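Local coordinates for aminoglycoside 6-adenylyltransferase (Bacillus subtilis, PDB 2PBE), which adenylates streptomycin and streptidine at O-6 with ATP, also accepts GTP for streptomycin, and so gives the bacterium resistance to streptomycin, at residues Asn185-Val188 with Arg189-Leu193; Met241-Ser244 with Leu245-Tyr249; Pro108-Glu111 with Ala112-Tyr115; Met73-Pro76 with Glu77-Glu80. All blocks are in the same frame, centred on the assembly; numbering follows the deposited sequence.

Interaction 1 (Asn185-Val188 with Arg189-Leu193); sequences NEIV and RPNLL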
loop_
_atom_site.group_PDB
_atom_site.type_symbol
_atom_site.label_atom_id
_atom_site.label_comp_id
_atom_site.label_asym_id
_atom_site.label_seq_id
_atom_site.Cartn_x
_atom_site.Cartn_y
_atom_site.Cartn_z
ATOM N N ASN A 185 14.958 -5.371 -8.944
ATOM C CA ASN A 185 13.960 -5.894 -8.042
ATOM C C ASN A 185 13.890 -5.157 -6.726
ATOM O O ASN A 185 12.805 -4.921 -6.198
ATOM C CB ASN A 185 14.234 -7.371 -7.760
ATOM C CG ASN A 185 14.061 -8.234 -8.984
ATOM O OD1 ASN A 185 14.642 -9.311 -9.080
ATOM N ND2 ASN A 185 13.249 -7.770 -9.929
ATOM N N GLU A 186 15.039 -4.765 -6.195
ATOM C CA GLU A 186 15.035 -4.135 -4.892
ATOM C C GLU A 186 14.929 -2.639 -4.807
ATOM O O GLU A 186 14.572 -2.126 -3.754
ATOM C CB GLU A 186 16.263 -4.592 -4.099
ATOM C CG GLU A 186 16.360 -6.104 -3.941
ATOM C CD GLU A 186 17.482 -6.518 -3.013
ATOM O OE1 GLU A 186 18.622 -6.042 -3.224
ATOM O OE2 GLU A 186 17.226 -7.322 -2.082
ATOM N N ILE A 187 15.222 -1.920 -5.877
ATOM C CA ILE A 187 15.157 -0.468 -5.796
ATOM C C ILE A 187 14.400 0.232 -6.918
ATOM O O ILE A 187 13.488 1.013 -6.666
ATOM C CB ILE A 187 16.587 0.112 -5.690
ATOM C CG1 ILE A 187 17.262 -0.448 -4.428
ATOM C CG2 ILE A 187 16.551 1.640 -5.636
ATOM C CD1 ILE A 187 18.778 -0.326 -4.419
ATOM N N VAL A 188 14.790 -0.051 -8.153
ATOM C CA VAL A 188 14.159 0.592 -9.293
ATOM C C VAL A 188 12.659 0.383 -9.353
ATOM O O VAL A 188 11.917 1.355 -9.264
ATOM C CB VAL A 188 14.820 0.125 -10.585
ATOM C CG1 VAL A 188 14.114 0.713 -11.791
ATOM C CG2 VAL A 188 16.287 0.547 -10.556
ATOM N N ARG A 189 12.210 -0.867 -9.510
ATOM C CA ARG A 189 10.779 -1.160 -9.566
ATOM C C ARG A 189 10.052 -0.702 -8.300
ATOM O O ARG A 189 8.938 -0.184 -8.384
ATOM C CB ARG A 189 10.521 -2.650 -9.797
ATOM C CG ARG A 189 9.063 -2.950 -10.092
ATOM C CD ARG A 189 8.781 -4.442 -10.253
ATOM N NE ARG A 189 9.400 -5.029 -11.438
ATOM C CZ ARG A 189 10.413 -5.892 -11.403
ATOM N NH1 ARG A 189 10.929 -6.271 -10.233
ATOM N NH2 ARG A 189 10.899 -6.384 -12.533
ATOM N N PRO A 190 10.654 -0.896 -7.112
ATOM C CA PRO A 190 9.929 -0.433 -5.923
ATOM C C PRO A 190 9.663 1.075 -5.919
ATOM O O PRO A 190 8.681 1.534 -5.327
ATOM C CB PRO A 190 10.824 -0.892 -4.769
ATOM C CG PRO A 190 11.373 -2.187 -5.296
ATOM C CD PRO A 190 11.739 -1.826 -6.723
ATOM N N ASN A 191 10.518 1.850 -6.578
ATOM C CA ASN A 191 10.283 3.296 -6.612
ATOM C C ASN A 191 9.217 3.625 -7.659
ATOM O O ASN A 191 8.454 4.561 -7.495
ATOM C CB ASN A 191 11.575 4.074 -6.868
ATOM C CG ASN A 191 12.344 4.351 -5.580
ATOM O OD1 ASN A 191 13.219 3.587 -5.179
ATOM N ND2 ASN A 191 11.999 5.441 -4.912
ATOM N N LEU A 192 9.151 2.836 -8.723
ATOM C CA LEU A 192 8.130 3.031 -9.738
ATOM C C LEU A 192 6.782 2.842 -9.022
ATOM O O LEU A 192 5.832 3.604 -9.233
ATOM C CB LEU A 192 8.288 1.991 -10.849
ATOM C CG LEU A 192 7.068 1.741 -11.740
ATOM C CD1 LEU A 192 6.645 3.043 -12.446
ATOM C CD2 LEU A 192 7.406 0.661 -12.769
ATOM N N LEU A 193 6.731 1.834 -8.152
ATOM C CA LEU A 193 5.534 1.537 -7.382
ATOM C C LEU A 193 5.126 2.673 -6.459
ATOM O O LEU A 193 3.938 2.962 -6.312
ATOM C CB LEU A 193 5.752 0.285 -6.553
ATOM C CG LEU A 193 5.459 -1.083 -7.140
ATOM C CD1 LEU A 193 5.631 -2.099 -6.036
ATOM C CD2 LEU A 193 4.036 -1.139 -7.675
#
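P190 sits within helix 177-204 and lays its ring against the turn before it: CG lies 3.2 Å from N185 O, and CD 3.3 Å from I187 O. Lacking an N-H, the proline gives no bond to that turn, and the helix is kinked here, just after a wider pi-type turn over 185-188. Regular bonding resumes at once, N191 N reaching I187 O at 3.1 Å and L192 N meeting V188 O at 3.2 Å.

R189 sends CG out opposite the backbone N (chi1 -170°) and then bends at chi3 (-67°), which swings the guanidinium back along the helix beside N185. The amide and guanidinium lie side by side, nearly coplanar, with the amide at the guanidinium edge. NE is held by T232 OG1, and Y233 adds a cation-pi contact. I187 and N191 run alongside each other, pointing the same way; the branch of I187 nearest N191 is CG2, the one set anti to the backbone N.

Around this turn, I187, V188 and N191 face helix 151-173, R189 and L193 touch L229 of helix 223-230, and L192 packs on L251 and F252 of helix 238-263.

Interaction 2 (Met241-Ser244 with Leu245-Tyr249); sequences MWKS and LFTCY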
loop_
_atom_site.group_PDB
_atom_site.type_symbol
_atom_site.label_atom_id
_atom_site.label_comp_id
_atom_site.label_asym_id
_atom_site.label_seq_id
_atom_site.Cartn_x
_atom_site.Cartn_y
_atom_site.Cartn_z
HETATM N N MSE A 241 16.198 -8.334 -19.746
HETATM C CA MSE A 241 16.448 -7.412 -18.660
HETATM C C MSE A 241 16.418 -5.972 -19.139
HETATM O O MSE A 241 15.845 -5.118 -18.461
HETATM C CB MSE A 241 17.795 -7.721 -18.018
HETATM C CG MSE A 241 17.701 -8.727 -16.886
HETATM SE SE MSE A 241 16.520 -8.086 -15.445
HETATM C CE MSE A 241 17.752 -6.890 -14.530
ATOM N N TRP A 242 17.032 -5.705 -20.284
ATOM C CA TRP A 242 17.041 -4.357 -20.832
ATOM C C TRP A 242 15.594 -3.942 -21.044
ATOM O O TRP A 242 15.222 -2.792 -20.802
ATOM C CB TRP A 242 17.787 -4.313 -22.170
ATOM C CG TRP A 242 19.288 -4.258 -22.072
ATOM C CD1 TRP A 242 20.174 -5.263 -22.395
ATOM C CD2 TRP A 242 20.083 -3.145 -21.664
ATOM N NE1 TRP A 242 21.468 -4.843 -22.217
ATOM C CE2 TRP A 242 21.459 -3.549 -21.768
ATOM C CE3 TRP A 242 19.782 -1.838 -21.218
ATOM C CZ2 TRP A 242 22.538 -2.690 -21.441
ATOM C CZ3 TRP A 242 20.858 -0.967 -20.889
ATOM C CH2 TRP A 242 22.231 -1.412 -21.005
ATOM N N LYS A 243 14.790 -4.900 -21.503
ATOM C CA LYS A 243 13.375 -4.672 -21.761
ATOM C C LYS A 243 12.665 -4.305 -20.454
ATOM O O LYS A 243 11.971 -3.290 -20.386
ATOM C CB LYS A 243 12.778 -5.935 -22.396
ATOM C CG LYS A 243 11.322 -5.813 -22.849
ATOM C CD LYS A 243 10.890 -6.966 -23.765
ATOM C CE LYS A 243 10.928 -8.339 -23.103
ATOM N NZ LYS A 243 10.351 -9.378 -24.028
ATOM N N SER A 244 12.851 -5.107 -19.418
ATOM C CA SER A 244 12.229 -4.831 -18.130
ATOM C C SER A 244 12.586 -3.423 -17.662
ATOM O O SER A 244 11.725 -2.681 -17.214
ATOM C CB SER A 244 12.699 -5.836 -17.081
ATOM O OG SER A 244 12.108 -7.108 -17.278
ATOM N N LEU A 245 13.865 -3.067 -17.777
ATOM C CA LEU A 245 14.355 -1.752 -17.351
ATOM C C LEU A 245 13.749 -0.613 -18.140
ATOM O O LEU A 245 13.302 0.385 -17.570
ATOM C CB LEU A 245 15.879 -1.688 -17.476
ATOM C CG LEU A 245 16.472 -0.334 -17.071
ATOM C CD1 LEU A 245 16.312 -0.109 -15.575
ATOM C CD2 LEU A 245 17.936 -0.305 -17.460
ATOM N N PHE A 246 13.761 -0.742 -19.461
ATOM C CA PHE A 246 13.185 0.309 -20.280
ATOM C C PHE A 246 11.699 0.436 -20.006
ATOM O O PHE A 246 11.151 1.532 -20.089
ATOM C CB PHE A 246 13.423 0.053 -21.764
ATOM C CG PHE A 246 14.872 0.114 -22.169
ATOM C CD1 PHE A 246 15.786 0.964 -21.504
ATOM C CD2 PHE A 246 15.324 -0.642 -23.261
ATOM C CE1 PHE A 246 17.145 1.053 -21.936
ATOM C CE2 PHE A 246 16.670 -0.568 -23.709
ATOM C CZ PHE A 246 17.583 0.281 -23.042
ATOM N N THR A 247 11.061 -0.682 -19.677
ATOM C CA THR A 247 9.631 -0.676 -19.376
ATOM C C THR A 247 9.401 0.158 -18.107
ATOM O O THR A 247 8.463 0.945 -18.055
ATOM C CB THR A 247 9.091 -2.131 -19.243
ATOM O OG1 THR A 247 9.181 -2.770 -20.522
ATOM C CG2 THR A 247 7.624 -2.156 -18.767
ATOM N N CYS A 248 10.260 -0.006 -17.105
ATOM C CA CYS A 248 10.166 0.779 -15.879
ATOM C C CYS A 248 10.369 2.255 -16.231
ATOM O O CYS A 248 9.731 3.139 -15.658
ATOM C CB CYS A 248 11.227 0.339 -14.882
ATOM S SG CYS A 248 10.967 -1.343 -14.258
ATOM N N TYR A 249 11.264 2.515 -17.179
ATOM C CA TYR A 249 11.535 3.879 -17.640
ATOM C C TYR A 249 10.254 4.517 -18.145
ATOM O O TYR A 249 9.836 5.582 -17.674
ATOM C CB TYR A 249 12.559 3.877 -18.794
ATOM C CG TYR A 249 14.007 3.846 -18.364
ATOM C CD1 TYR A 249 14.371 3.384 -17.070
ATOM C CD2 TYR A 249 15.036 4.282 -19.238
ATOM C CE1 TYR A 249 15.710 3.359 -16.655
ATOM C CE2 TYR A 249 16.410 4.268 -18.824
ATOM C CZ TYR A 249 16.733 3.802 -17.524
ATOM O OH TYR A 249 18.040 3.785 -17.083
#
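Helix 238-263 brings W242 and F246 together one turn apart, a four-residue spacing on a single helical face. The phenyl of F246 offers its far carbon CZ to CE3 of the W242 indole, 3.6 Å away. The two rings meet obliquely, their planes 35° apart and the centroid of the indole six-membered ring 5.7 Å from that of the phenyl. F246 CG stands anti to the carbonyl carbon (chi1 -66°), and this turns the phenyl back over the preceding turn, where W242 O lies over one ring face, 3.2 Å from CG. That same oxygen accepts F246 N in the regular helical bond of 2.9 Å. Beyond the pair, Y282 meets both rings edge-to-face.

All this belongs to the helical part of the protein, where helix 238-263 packs against its neighbours: W242 leans on V169 and L172 of helix 151-173, F246 on T278 of helix 270-283, and the selenomethionine M241 on I177, A180, I181 and L184 of helix 177-204.

A different face carries the polar contacts. K243 O is gripped twice by T247: N comes in at 2.9 Å, and OG1 at 2.8 Å from well above the carbonyl plane. With chi1 at -66°, OG1 lies beside its own backbone N, which lets both donors converge on one acceptor and fixes the rotation of the threonine. S244 directs OG to S234 OG in the preceding loop, while the ammonium of K243 pairs with E240 in a salt bridge.

Interaction 3 (Pro108-Glu111 with Ala112-Tyr115); sequences PIRE and AEDY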
loop_
_atom_site.group_PDB
_atom_site.type_symbol
_atom_site.label_atom_id
_atom_site.label_comp_id
_atom_site.label_asym_id
_atom_site.label_seq_id
_atom_site.Cartn_x
_atom_site.Cartn_y
_atom_site.Cartn_z
ATOM N N PRO A 108 -14.729 5.127 17.558
ATOM C CA PRO A 108 -15.258 6.342 16.931
ATOM C C PRO A 108 -14.086 7.150 16.349
ATOM O O PRO A 108 -13.056 7.324 17.005
ATOM C CB PRO A 108 -15.937 7.052 18.085
ATOM C CG PRO A 108 -16.394 5.923 18.946
ATOM C CD PRO A 108 -15.201 5.010 18.950
ATOM N N ILE A 109 -14.239 7.632 15.121
ATOM C CA ILE A 109 -13.189 8.381 14.452
ATOM C C ILE A 109 -12.713 9.587 15.249
ATOM O O ILE A 109 -11.533 9.948 15.208
ATOM C CB ILE A 109 -13.662 8.839 13.062
ATOM C CG1 ILE A 109 -12.526 9.534 12.328
ATOM C CG2 ILE A 109 -14.834 9.789 13.186
ATOM C CD1 ILE A 109 -11.329 8.650 12.103
ATOM N N ARG A 110 -13.636 10.202 15.974
ATOM C CA ARG A 110 -13.318 11.363 16.780
ATOM C C ARG A 110 -12.258 11.061 17.848
ATOM O O ARG A 110 -11.617 11.976 18.358
ATOM C CB ARG A 110 -14.603 11.889 17.443
ATOM C CG ARG A 110 -14.396 13.035 18.439
ATOM C CD ARG A 110 -13.624 14.225 17.832
ATOM N NE ARG A 110 -13.732 15.423 18.664
ATOM C CZ ARG A 110 -14.848 16.136 18.795
ATOM N NH1 ARG A 110 -15.947 15.779 18.145
ATOM N NH2 ARG A 110 -14.872 17.196 19.596
ATOM N N GLU A 111 -12.052 9.784 18.167
ATOM C CA GLU A 111 -11.107 9.394 19.217
ATOM C C GLU A 111 -9.758 8.875 18.734
ATOM O O GLU A 111 -9.016 8.254 19.502
ATOM C CB GLU A 111 -11.757 8.339 20.119
ATOM C CG GLU A 111 -13.186 8.711 20.516
ATOM C CD GLU A 111 -13.729 7.848 21.625
ATOM O OE1 GLU A 111 -12.974 7.616 22.585
ATOM O OE2 GLU A 111 -14.899 7.413 21.564
ATOM N N ALA A 112 -9.450 9.129 17.466
ATOM C CA ALA A 112 -8.200 8.688 16.864
ATOM C C ALA A 112 -7.011 9.390 17.498
ATOM O O ALA A 112 -6.035 8.750 17.895
ATOM C CB ALA A 112 -8.222 8.961 15.357
ATOM N N GLU A 113 -7.098 10.714 17.578
ATOM C CA GLU A 113 -6.071 11.549 18.174
ATOM C C GLU A 113 -5.684 11.034 19.560
ATOM O O GLU A 113 -4.517 10.776 19.818
ATOM C CB GLU A 113 -6.576 12.993 18.280
ATOM C CG GLU A 113 -7.306 13.532 17.042
ATOM C CD GLU A 113 -8.771 13.068 16.944
ATOM O OE1 GLU A 113 -9.034 11.985 16.374
ATOM O OE2 GLU A 113 -9.663 13.793 17.459
ATOM N N ASP A 114 -6.686 10.880 20.433
ATOM C CA ASP A 114 -6.455 10.396 21.793
ATOM C C ASP A 114 -5.719 9.070 21.696
ATOM O O ASP A 114 -4.695 8.859 22.344
ATOM C CB ASP A 114 -7.772 10.150 22.556
ATOM C CG ASP A 114 -8.584 11.418 22.803
ATOM O OD1 ASP A 114 -7.983 12.428 23.244
ATOM O OD2 ASP A 114 -9.824 11.404 22.588
ATOM N N TYR A 115 -6.273 8.187 20.872
ATOM C CA TYR A 115 -5.734 6.846 20.642
ATOM C C TYR A 115 -4.262 6.857 20.263
ATOM O O TYR A 115 -3.447 6.220 20.943
ATOM C CB TYR A 115 -6.520 6.174 19.525
ATOM C CG TYR A 115 -6.124 4.732 19.269
ATOM C CD1 TYR A 115 -6.820 3.660 19.890
ATOM C CD2 TYR A 115 -5.077 4.419 18.358
ATOM C CE1 TYR A 115 -6.494 2.300 19.590
ATOM C CE2 TYR A 115 -4.733 3.077 18.063
ATOM C CZ TYR A 115 -5.442 2.023 18.664
ATOM O OH TYR A 115 -5.129 0.738 18.271
HETATM O O HOH W 1 -9.036 11.810 19.721
#
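Water W1 joins R110 to D114 across the start of helix 112-117. It donates to R110 O at 2.9 Å and accepts from D114 N at 2.6 Å, so this first-turn N-H is served by solvent and linked through it to the residue four places back. Direct backbone bonds flank the water. A112 N reaches I109 O at 3.2 Å, closing the 3-10 turn, and Y115 N meets E111 O at 3.1 Å, the opening bond of the helix proper.

Among the side chains, E113 folds back: its chain bends at chi2 (80°) and brings the carboxylate close to R110 O. Both are acceptors and no bond joins them, so the modelled placement of this carboxylate is doubtful. R110 passes it at a slant, guanidinium and carboxylate planes 23° apart, but NE stays 4.5 Å from OE2 of E113, a distance beyond a salt bridge; any attraction there is loose. Y115 rests CB on E111 O; its CG stands opposite the backbone N (chi1 -175°), which carries the ring away from the turn, and the ring meets F50 edge-to-face. I109 and A112 also lean on F50, fastening the turn to strand 45-51.

With E111 at the N-cap, this is a helix start entered from strand 101-108 through a short 3-10 turn.

Interaction 4 (Met73-Pro76 with Glu77-Glu80); sequences MQKP and EDME
K75 and D78 close on each other twice. D78 N bonds to K75 O at 3.0 Å, and farther out their side chains run alongside, pointing the same way, to a salt bridge of 3.5 Å between K75 NZ and D78 OD2. Water W2 reinforces the pair, donating to D78 OD2 at 2.9 Å and accepting a weak bond from K75 NZ. The backbone bond closes a type I beta turn from K75 to D78, with P76 and E77 at its corners, at the end of strand 70-74, which lies at the edge of the mixed sheet.

M79, a selenomethionine, packs against the proline corner. It bends at chi3 (-70°) and lays its methyl CE 3.5 Å from P76 CA, while SE comes 3.9 Å from CG of Q74, the two side chains crossing at about a right angle. Water W3 spans the backbone here: it accepts from M79 N at 2.9 Å and lies 2.7 Å from P76 O, to which it probably donates. E77, bent at chi2 (70°), curls its carboxylate back over the proline, OE2 lying 3.2 Å from P76 CB.

What holds these groups in place comes from outside the turn. K75 NZ has its stronger partner in D61, a salt bridge, and S91 OG hydrogen-bonds to E77 OE1. P76 packs on S91 and I93 of strand 90-96, whose backbone is also bonded to Q74 through I93.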
loop_
_atom_site.group_PDB
_atom_site.type_symbol
_atom_site.label_atom_id
_atom_site.label_comp_id
_atom_site.label_asym_id
_atom_site.label_seq_id
_atom_site.Cartn_x
_atom_site.Cartn_y
_atom_site.Cartn_z
HETATM N N MSE A 73 -19.228 -16.450 17.250
HETATM C CA MSE A 73 -18.805 -15.076 17.431
HETATM C C MSE A 73 -19.183 -14.540 18.795
HETATM O O MSE A 73 -20.165 -14.973 19.387
HETATM C CB MSE A 73 -19.458 -14.244 16.335
HETATM C CG MSE A 73 -19.287 -12.758 16.460
HETATM SE SE MSE A 73 -20.325 -11.893 15.069
HETATM C CE MSE A 73 -21.998 -11.585 15.995
ATOM N N GLN A 74 -18.393 -13.579 19.282
ATOM C CA GLN A 74 -18.651 -12.950 20.571
ATOM C C GLN A 74 -18.627 -11.430 20.416
ATOM O O GLN A 74 -17.759 -10.885 19.720
ATOM C CB GLN A 74 -17.608 -13.395 21.609
ATOM C CG GLN A 74 -17.775 -12.755 22.996
ATOM C CD GLN A 74 -16.799 -13.303 24.033
ATOM O OE1 GLN A 74 -16.794 -14.507 24.333
ATOM N NE2 GLN A 74 -15.957 -12.422 24.585
ATOM N N LYS A 75 -19.598 -10.754 21.024
ATOM C CA LYS A 75 -19.665 -9.293 20.985
ATOM C C LYS A 75 -19.552 -8.869 22.454
ATOM O O LYS A 75 -20.555 -8.747 23.156
ATOM C CB LYS A 75 -20.973 -8.821 20.353
ATOM C CG LYS A 75 -21.114 -9.229 18.894
ATOM C CD LYS A 75 -22.327 -8.619 18.204
ATOM C CE LYS A 75 -23.628 -9.312 18.555
ATOM N NZ LYS A 75 -24.821 -8.550 18.053
ATOM N N PRO A 76 -18.308 -8.642 22.931
ATOM C CA PRO A 76 -17.974 -8.243 24.302
ATOM C C PRO A 76 -18.685 -7.033 24.903
ATOM O O PRO A 76 -18.839 -6.950 26.126
ATOM C CB PRO A 76 -16.466 -8.025 24.235
ATOM C CG PRO A 76 -16.037 -8.970 23.191
ATOM C CD PRO A 76 -17.071 -8.732 22.134
ATOM N N GLU A 77 -19.108 -6.093 24.072
ATOM C CA GLU A 77 -19.776 -4.919 24.595
ATOM C C GLU A 77 -21.281 -4.992 24.409
ATOM O O GLU A 77 -21.989 -3.994 24.573
ATOM C CB GLU A 77 -19.194 -3.660 23.952
ATOM C CG GLU A 77 -17.718 -3.400 24.313
ATOM C CD GLU A 77 -16.750 -4.414 23.680
ATOM O OE1 GLU A 77 -16.894 -4.702 22.466
ATOM O OE2 GLU A 77 -15.839 -4.917 24.387
ATOM N N ASP A 78 -21.776 -6.182 24.076
ATOM C CA ASP A 78 -23.206 -6.373 23.876
ATOM C C ASP A 78 -23.669 -7.636 24.570
ATOM O O ASP A 78 -24.444 -8.411 24.023
ATOM C CB ASP A 78 -23.534 -6.431 22.383
ATOM C CG ASP A 78 -25.029 -6.357 22.104
ATOM O OD1 ASP A 78 -25.735 -5.592 22.794
ATOM O OD2 ASP A 78 -25.492 -7.066 21.186
HETATM N N MSE A 79 -23.192 -7.851 25.789
HETATM C CA MSE A 79 -23.589 -9.033 26.531
HETATM C C MSE A 79 -24.258 -8.638 27.837
HETATM O O MSE A 79 -23.927 -7.599 28.432
HETATM C CB MSE A 79 -22.375 -9.899 26.800
HETATM C CG MSE A 79 -21.608 -10.229 25.539
HETATM SE SE MSE A 79 -20.210 -11.538 25.803
HETATM C CE MSE A 79 -18.952 -10.487 26.833
ATOM N N GLU A 80 -25.214 -9.448 28.268
ATOM C CA GLU A 80 -25.920 -9.178 29.511
ATOM C C GLU A 80 -25.123 -9.676 30.716
ATOM O O GLU A 80 -25.011 -8.981 31.725
ATOM C CB GLU A 80 -27.308 -9.834 29.490
ATOM C CG GLU A 80 -28.090 -9.700 30.796
ATOM C CD GLU A 80 -29.575 -10.019 30.652
ATOM O OE1 GLU A 80 -29.914 -11.125 30.189
ATOM O OE2 GLU A 80 -30.406 -9.152 31.005
HETATM O O HOH W 2 -25.506 -5.457 18.831
HETATM O O HOH W 3 -21.215 -6.416 27.273
#

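From the N terminus the order is interaction 4, 3, 1, then 2. All four lie in series, without nesting or crossing; interactions 4 and 3 close a turn each, while 1 and 2 are successive turns within one helix each. Interaction 4 turns the chain as it leaves edge strand 70-74; interaction 3 leads out of strand 101-108 into helix 112-117. These two belong to the sheet-bearing part, centres about 22 Å apart. Interactions 1 and 2 lie on the opposite side of the chain's centre, in helices 177-204 and 238-263. There the two touch: V188 CG1 packs 4.2 Å from C248 CB, and L192 CD2 4.2 Å from C248 CA, tying the helices together.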